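Local coordinates for uncharacterized protein (Bacteroides ovatus, PDB 4IRT), which is of unknown function but is a putative neuraminidase with a BNR repeat-like domain, probably folded as a beta-propeller, at residues G12-R24 and R378-G390. Numbering follows the deposited sequence.
Sequences GYSCTSVNTTVFR and RKLHLFVQHTRQG
T20 and T387 meet tip to tip on the buried side. Their OG1 atoms lie 2.8 Å apart in a hydrogen bond that either could donate. T20 CG2 packs against Q385 CB; the two side chains cross at about a right angle. With CG anti to the backbone N (chi1 -175°) and an extended chain, Q385 carries its amide deep into the 12-24 loop. Its NE2 gives a weak bond to Y13 O (3.1 Å), and its OE1 takes a weak one from N19 ND2. The two amide planes are nearly coplanar; N19 OD1 is hydrogen-bonded to Y40 N. S14 OG donates to H386 O at 2.9 Å, and R388 N donates to S14 O. R24 NH1 lies over one face of F383, 3.6 Å from CE2. The same NH1 donates a hydrogen bond to N19 O, in the guanidinium plane.

Toward 389-390 the contact opens to solvent, and one water bridges S17 N and Q389 NE2. The contact ties the loop leaving strand 5-12 to the end of strand 381-385 and the residues after it. The chemistry is mostly neutral and polar: hydroxyls, amides and backbone carbonyls, not salt bridges, make the buried hold.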
loop_
_atom_site.group_PDB
_atom_site.type_symbol
_atom_site.label_atom_id
_atom_site.label_comp_id
_atom_site.label_asym_id
_atom_site.label_seq_id
_atom_site.Cartn_x
_atom_site.Cartn_y
_atom_site.Cartn_z
ATOM N N GLY A 12 11.811 -3.296 16.477
ATOM C CA GLY A 12 10.506 -3.897 16.244
ATOM C C GLY A 12 10.626 -5.348 15.885
ATOM O O GLY A 12 11.711 -5.828 15.577
ATOM N N TYR A 13 9.506 -6.058 15.953
ATOM C CA TYR A 13 9.476 -7.463 15.567
ATOM C C TYR A 13 10.060 -7.677 14.173
ATOM O O TYR A 13 9.680 -6.956 13.265
ATOM C CB TYR A 13 8.035 -7.929 15.528
ATOM C CG TYR A 13 7.856 -9.411 15.419
ATOM C CD1 TYR A 13 8.188 -10.254 16.472
ATOM C CD2 TYR A 13 7.311 -9.979 14.266
ATOM C CE1 TYR A 13 8.010 -11.629 16.379
ATOM C CE2 TYR A 13 7.122 -11.356 14.168
ATOM C CZ TYR A 13 7.473 -12.168 15.229
ATOM O OH TYR A 13 7.261 -13.521 15.136
ATOM N N SER A 14 10.933 -8.681 14.018
ATOM C CA SER A 14 11.572 -8.993 12.734
ATOM C C SER A 14 11.461 -10.450 12.282
ATOM O O SER A 14 12.012 -10.830 11.235
ATOM C CB SER A 14 13.068 -8.581 12.779
ATOM O OG SER A 14 13.198 -7.166 12.807
ATOM N N CYS A 15 10.763 -11.288 13.041
ATOM C CA CYS A 15 10.744 -12.715 12.712
ATOM C C CYS A 15 9.846 -13.038 11.515
ATOM O O CYS A 15 10.015 -14.088 10.881
ATOM C CB CYS A 15 10.309 -13.549 13.914
ATOM S SG CYS A 15 11.434 -13.467 15.336
ATOM N N THR A 16 8.878 -12.157 11.248
ATOM C CA THR A 16 8.112 -12.145 10.019
ATOM C C THR A 16 8.165 -10.727 9.435
ATOM O O THR A 16 8.676 -9.820 10.067
ATOM C CB THR A 16 6.617 -12.494 10.224
ATOM O OG1 THR A 16 5.969 -11.387 10.875
ATOM C CG2 THR A 16 6.435 -13.792 11.020
ATOM N N SER A 17 7.600 -10.548 8.244
ATOM C CA SER A 17 7.557 -9.254 7.545
ATOM C C SER A 17 6.319 -8.413 7.873
ATOM O O SER A 17 6.022 -7.478 7.160
ATOM C CB SER A 17 7.596 -9.478 6.023
ATOM O OG SER A 17 6.577 -10.372 5.613
ATOM N N VAL A 18 5.621 -8.732 8.966
ATOM C CA VAL A 18 4.383 -8.050 9.320
ATOM C C VAL A 18 4.499 -6.521 9.387
ATOM O O VAL A 18 3.560 -5.786 9.000
ATOM C CB VAL A 18 3.734 -8.663 10.601
ATOM C CG1 VAL A 18 4.507 -8.296 11.854
ATOM C CG2 VAL A 18 2.270 -8.241 10.701
ATOM N N ASN A 19 5.657 -6.020 9.817
ATOM C CA ASN A 19 5.839 -4.570 9.899
ATOM C C ASN A 19 6.191 -3.932 8.574
ATOM O O ASN A 19 6.154 -2.709 8.471
ATOM C CB ASN A 19 6.945 -4.220 10.890
ATOM C CG ASN A 19 6.512 -4.298 12.336
ATOM O OD1 ASN A 19 5.337 -4.149 12.684
ATOM N ND2 ASN A 19 7.481 -4.494 13.201
ATOM N N THR A 20 6.533 -4.747 7.563
ATOM C CA THR A 20 7.165 -4.253 6.339
ATOM C C THR A 20 6.523 -4.863 5.057
ATOM O O THR A 20 7.206 -5.446 4.221
ATOM C CB THR A 20 8.675 -4.575 6.362
ATOM O OG1 THR A 20 8.861 -6.006 6.491
ATOM C CG2 THR A 20 9.373 -3.873 7.518
ATOM N N THR A 21 5.203 -4.784 4.918
ATOM C CA THR A 21 4.573 -5.202 3.676
ATOM C C THR A 21 4.213 -3.964 2.860
ATOM O O THR A 21 4.105 -2.842 3.384
ATOM C CB THR A 21 3.303 -6.049 3.873
ATOM O OG1 THR A 21 2.188 -5.183 4.147
ATOM C CG2 THR A 21 3.494 -7.104 4.986
ATOM N N VAL A 22 4.063 -4.174 1.557
ATOM C CA VAL A 22 3.785 -3.098 0.613
ATOM C C VAL A 22 2.389 -2.515 0.859
ATOM O O VAL A 22 2.130 -1.372 0.478
ATOM C CB VAL A 22 3.936 -3.616 -0.848
ATOM C CG1 VAL A 22 2.751 -4.498 -1.237
ATOM C CG2 VAL A 22 4.084 -2.480 -1.826
ATOM N N PHE A 23 1.529 -3.267 1.548
ATOM C CA PHE A 23 0.131 -2.910 1.689
ATOM C C PHE A 23 -0.214 -2.305 3.067
ATOM O O PHE A 23 -1.372 -2.191 3.423
ATOM C CB PHE A 23 -0.801 -4.068 1.321
ATOM C CG PHE A 23 -0.533 -5.348 2.051
ATOM C CD1 PHE A 23 -1.081 -5.590 3.294
ATOM C CD2 PHE A 23 0.239 -6.346 1.456
ATOM C CE1 PHE A 23 -0.815 -6.770 3.962
ATOM C CE2 PHE A 23 0.496 -7.535 2.113
ATOM C CZ PHE A 23 -0.028 -7.746 3.369
ATOM N N ARG A 24 0.798 -1.873 3.802
ATOM C CA ARG A 24 0.563 -1.016 4.952
ATOM C C ARG A 24 0.195 0.385 4.468
ATOM O O ARG A 24 1.011 1.092 3.882
ATOM C CB ARG A 24 1.804 -1.007 5.841
ATOM C CG ARG A 24 2.124 -2.389 6.420
ATOM C CD ARG A 24 3.021 -2.347 7.674
ATOM N NE ARG A 24 2.428 -1.520 8.720
ATOM C CZ ARG A 24 3.069 -0.855 9.683
ATOM N NH1 ARG A 24 4.389 -0.996 9.905
ATOM N NH2 ARG A 24 2.366 -0.077 10.510
ATOM N N ARG A 378 6.719 17.233 -1.000
ATOM C CA ARG A 378 7.632 16.579 -1.931
ATOM C C ARG A 378 8.898 16.041 -1.284
ATOM O O ARG A 378 9.988 16.165 -1.831
ATOM C CB ARG A 378 7.968 17.513 -3.119
ATOM C CG ARG A 378 6.743 17.834 -3.950
ATOM C CD ARG A 378 6.398 16.656 -4.834
ATOM N NE ARG A 378 5.330 17.019 -5.755
ATOM C CZ ARG A 378 4.044 16.812 -5.548
ATOM N NH1 ARG A 378 3.611 16.185 -4.462
ATOM N NH2 ARG A 378 3.179 17.225 -6.462
ATOM N N LYS A 379 8.728 15.413 -0.132
ATOM C CA LYS A 379 9.793 14.645 0.532
ATOM C C LYS A 379 9.366 13.194 0.567
ATOM O O LYS A 379 8.168 12.907 0.746
ATOM C CB LYS A 379 10.003 15.140 1.948
ATOM C CG LYS A 379 10.649 16.514 2.005
ATOM C CD LYS A 379 10.661 17.035 3.430
ATOM C CE LYS A 379 11.532 18.269 3.552
ATOM N NZ LYS A 379 11.765 18.623 4.976
ATOM N N LEU A 380 10.332 12.296 0.341
ATOM C CA LEU A 380 10.089 10.848 0.352
ATOM C C LEU A 380 10.733 10.235 1.576
ATOM O O LEU A 380 11.986 10.154 1.670
ATOM C CB LEU A 380 10.659 10.174 -0.906
ATOM C CG LEU A 380 10.474 8.668 -1.086
ATOM C CD1 LEU A 380 8.981 8.344 -1.066
ATOM C CD2 LEU A 380 11.124 8.205 -2.383
ATOM N N HIS A 381 9.889 9.822 2.497
ATOM C CA HIS A 381 10.310 9.151 3.720
ATOM C C HIS A 381 9.769 7.747 3.658
ATOM O O HIS A 381 8.575 7.541 3.373
ATOM C CB HIS A 381 9.777 9.874 4.948
ATOM C CG HIS A 381 10.473 11.171 5.242
ATOM N ND1 HIS A 381 10.323 11.822 6.446
ATOM C CD2 HIS A 381 11.307 11.950 4.498
ATOM C CE1 HIS A 381 11.029 12.943 6.438
ATOM N NE2 HIS A 381 11.632 13.050 5.264
ATOM N N LEU A 382 10.667 6.800 3.885
ATOM C CA LEU A 382 10.360 5.379 3.866
ATOM C C LEU A 382 10.460 4.760 5.256
ATOM O O LEU A 382 11.394 5.051 6.034
ATOM C CB LEU A 382 11.335 4.660 2.925
ATOM C CG LEU A 382 11.383 5.079 1.462
ATOM C CD1 LEU A 382 12.554 4.450 0.723
ATOM C CD2 LEU A 382 10.080 4.665 0.801
ATOM N N PHE A 383 9.531 3.843 5.524
ATOM C CA PHE A 383 9.580 2.927 6.662
ATOM C C PHE A 383 10.567 1.812 6.320
ATOM O O PHE A 383 10.322 1.004 5.418
ATOM C CB PHE A 383 8.178 2.338 6.933
ATOM C CG PHE A 383 8.073 1.494 8.209
ATOM C CD1 PHE A 383 8.685 0.237 8.299
ATOM C CD2 PHE A 383 7.363 1.948 9.314
ATOM C CE1 PHE A 383 8.596 -0.544 9.471
ATOM C CE2 PHE A 383 7.259 1.174 10.464
ATOM C CZ PHE A 383 7.885 -0.075 10.566
ATOM N N VAL A 384 11.671 1.745 7.045
ATOM C CA VAL A 384 12.751 0.802 6.729
ATOM C C VAL A 384 13.084 -0.032 7.975
ATOM O O VAL A 384 13.376 0.509 9.023
ATOM C CB VAL A 384 13.988 1.556 6.234
ATOM C CG1 VAL A 384 15.178 0.620 6.061
ATOM C CG2 VAL A 384 13.673 2.224 4.901
ATOM N N GLN A 385 13.070 -1.350 7.815
ATOM C CA GLN A 385 13.386 -2.296 8.887
ATOM C C GLN A 385 13.744 -3.626 8.232
ATOM O O GLN A 385 13.044 -4.083 7.336
ATOM C CB GLN A 385 12.173 -2.532 9.782
ATOM C CG GLN A 385 12.484 -3.404 10.958
ATOM C CD GLN A 385 11.287 -3.935 11.676
ATOM O OE1 GLN A 385 10.163 -3.892 11.184
ATOM N NE2 GLN A 385 11.526 -4.454 12.868
ATOM N N HIS A 386 14.842 -4.215 8.679
ATOM C CA HIS A 386 15.189 -5.586 8.282
ATOM C C HIS A 386 14.184 -6.558 8.912
ATOM O O HIS A 386 14.019 -6.559 10.126
ATOM C CB HIS A 386 16.573 -5.908 8.820
ATOM C CG HIS A 386 17.011 -7.303 8.523
ATOM N ND1 HIS A 386 17.899 -7.600 7.516
ATOM C CD2 HIS A 386 16.664 -8.481 9.086
ATOM C CE1 HIS A 386 18.102 -8.912 7.490
ATOM N NE2 HIS A 386 17.375 -9.467 8.446
ATOM N N THR A 387 13.567 -7.408 8.097
ATOM C CA THR A 387 12.707 -8.458 8.589
ATOM C C THR A 387 12.959 -9.745 7.788
ATOM O O THR A 387 13.468 -9.698 6.676
ATOM C CB THR A 387 11.192 -8.097 8.471
ATOM O OG1 THR A 387 10.866 -7.852 7.096
ATOM C CG2 THR A 387 10.840 -6.886 9.263
ATOM N N ARG A 388 12.543 -10.868 8.368
ATOM C CA ARG A 388 12.699 -12.186 7.755
ATOM C C ARG A 388 11.324 -12.727 7.355
ATOM O O ARG A 388 10.312 -12.323 7.914
ATOM C CB ARG A 388 13.401 -13.153 8.734
ATOM C CG ARG A 388 13.828 -14.469 8.091
ATOM C CD ARG A 388 14.911 -15.231 8.848
ATOM N NE ARG A 388 16.121 -14.430 9.074
ATOM C CZ ARG A 388 17.201 -14.871 9.701
ATOM N NH1 ARG A 388 17.238 -16.121 10.161
ATOM N NH2 ARG A 388 18.242 -14.061 9.889
ATOM N N GLN A 389 11.323 -13.637 6.386
ATOM C CA GLN A 389 10.137 -14.409 6.014
ATOM C C GLN A 389 10.077 -15.637 6.916
ATOM O O GLN A 389 10.714 -16.660 6.608
ATOM C CB GLN A 389 10.258 -14.891 4.571
ATOM C CG GLN A 389 9.191 -15.885 4.121
ATOM C CD GLN A 389 8.155 -15.251 3.216
ATOM O OE1 GLN A 389 7.883 -15.746 2.115
ATOM N NE2 GLN A 389 7.578 -14.142 3.670
ATOM N N GLY A 390 9.298 -15.554 7.999
ATOM C CA GLY A 390 9.211 -16.627 9.004
ATOM C C GLY A 390 8.153 -17.684 8.714
ATOM O O GLY A 390 8.470 -18.856 8.484
HETATM O O HOH W 1 6.846 -12.984 6.561
#